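Local coordinates for protein-glutamine gamma-glutamyltransferase (Pagrus major, PDB 1G0D) that probably catalyses calcium-dependent cross-linking of proteins, joining peptide-bound glutamines to lysine side chains or other primary amines with release of ammonia, at residues N85-G88 with I93-T96. Numbering follows the deposited sequence.
Sequences NQQG and ILLT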
loop_
_atom_site.group_PDB
_atom_site.type_symbol
_atom_site.label_atom_id
_atom_site.label_comp_id
_atom_site.label_asym_id
_atom_site.label_seq_id
_atom_site.Cartn_x
_atom_site.Cartn_y
_atom_site.Cartn_z
ATOM N N ASN A 85 -22.567 19.469 -27.124
ATOM C CA ASN A 85 -22.592 20.350 -28.262
ATOM C C ASN A 85 -22.752 19.388 -29.423
ATOM O O ASN A 85 -22.128 18.339 -29.473
ATOM C CB ASN A 85 -21.284 21.130 -28.316
ATOM C CG ASN A 85 -20.878 21.497 -29.712
ATOM O OD1 ASN A 85 -20.152 20.744 -30.388
ATOM N ND2 ASN A 85 -21.330 22.670 -30.163
ATOM N N GLN A 86 -23.618 19.730 -30.351
ATOM C CA GLN A 86 -23.856 18.860 -31.469
ATOM C C GLN A 86 -23.475 19.540 -32.771
ATOM O O GLN A 86 -23.736 20.725 -32.930
ATOM C CB GLN A 86 -25.334 18.514 -31.465
ATOM C CG GLN A 86 -25.916 18.090 -32.786
ATOM C CD GLN A 86 -27.430 18.073 -32.756
ATOM O OE1 GLN A 86 -28.064 17.632 -33.705
ATOM N NE2 GLN A 86 -28.017 18.563 -31.667
ATOM N N GLN A 87 -22.819 18.832 -33.681
ATOM C CA GLN A 87 -22.517 19.418 -34.981
ATOM C C GLN A 87 -22.450 18.384 -36.072
ATOM O O GLN A 87 -22.026 17.258 -35.860
ATOM C CB GLN A 87 -21.250 20.254 -34.984
ATOM C CG GLN A 87 -19.971 19.595 -34.661
ATOM C CD GLN A 87 -18.899 20.650 -34.379
ATOM O OE1 GLN A 87 -18.328 21.228 -35.316
ATOM N NE2 GLN A 87 -18.636 20.925 -33.087
ATOM N N GLY A 88 -22.899 18.757 -37.257
ATOM C CA GLY A 88 -22.897 17.803 -38.332
ATOM C C GLY A 88 -21.579 17.709 -39.044
ATOM O O GLY A 88 -20.901 18.706 -39.245
ATOM N N ILE A 93 -23.464 12.722 -37.047
ATOM C CA ILE A 93 -23.558 13.875 -36.153
ATOM C C ILE A 93 -22.501 13.713 -35.031
ATOM O O ILE A 93 -22.478 12.708 -34.333
ATOM C CB ILE A 93 -24.964 13.976 -35.524
ATOM C CG1 ILE A 93 -26.001 14.134 -36.606
ATOM C CG2 ILE A 93 -25.072 15.191 -34.647
ATOM C CD1 ILE A 93 -27.426 14.196 -36.073
ATOM N N LEU A 94 -21.628 14.710 -34.898
ATOM C CA LEU A 94 -20.560 14.735 -33.890
ATOM C C LEU A 94 -21.160 15.300 -32.611
ATOM O O LEU A 94 -21.609 16.449 -32.574
ATOM C CB LEU A 94 -19.415 15.634 -34.350
ATOM C CG LEU A 94 -17.932 15.326 -34.036
ATOM C CD1 LEU A 94 -17.460 16.581 -33.377
ATOM C CD2 LEU A 94 -17.627 14.100 -33.138
ATOM N N LEU A 95 -21.144 14.494 -31.555
ATOM C CA LEU A 95 -21.719 14.890 -30.295
ATOM C C LEU A 95 -20.599 14.980 -29.285
ATOM O O LEU A 95 -20.002 13.977 -28.950
ATOM C CB LEU A 95 -22.709 13.824 -29.856
ATOM C CG LEU A 95 -24.244 13.871 -29.958
ATOM C CD1 LEU A 95 -24.820 15.039 -30.787
ATOM C CD2 LEU A 95 -24.641 12.550 -30.541
ATOM N N THR A 96 -20.290 16.180 -28.815
ATOM C CA THR A 96 -19.240 16.344 -27.813
ATOM C C THR A 96 -19.901 16.478 -26.456
ATOM O O THR A 96 -20.594 17.459 -26.212
ATOM C CB THR A 96 -18.435 17.596 -28.064
ATOM O OG1 THR A 96 -17.912 17.549 -29.392
ATOM C CG2 THR A 96 -17.305 17.689 -27.073
HETATM O O HOH W 1 -19.715 18.275 -31.398
#
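The side-chain amide of Asn85 faces Thr96 through a water rather than directly, its OD1 lying 4.0 Å from Thr96 OG1. Water 1 sits among OD1, Thr96 OG1 and the backbone O of Leu94, 2.7 Å from Asn85 OD1, and so links the two strands on the face that carries Asn85, Gln87, Leu94 and Thr96. Along the strand, Gln87 NE2 reaches the same OD1 at 3.1 Å, in the plane of the Asn85 amide and on a lone pair, while OD1 itself lies 18° out of the plane of the Gln87 amide. With ND2 hydrogen-bonded to the Glu75 carboxylate, the Asn85 amide is held at both ends, which fixes its flip. Gln87 takes chi1 62°, setting CG between its backbone N and carbonyl carbon; the methylene runs alongside Leu94, with CG 4.0 Å from Leu94 CB.

Apolar contacts make up the other face. Gln86 is nearly fully extended, and its aliphatic stem rather than its amide does most of the touching: CG meets Ile93 CG2 at 3.5 Å, and CB lies 3.6 Å from Leu95 CD1. Leu56 of the facing strand 55-62 packs on all three residues.

Between the faces, Asn85 pairs with Thr96 and Gln87 with Leu94, each through two backbone hydrogen bonds; Thr96 N to Asn85 O spans 2.9 Å. Strand 83-88 lies at the margin of a four-stranded sheet, and strand 92-98 goes on to pair with strand 40-46. This is an antiparallel beta hairpin at the sheet edge, within the N-terminal beta-sandwich domain characteristic of animal transglutaminases.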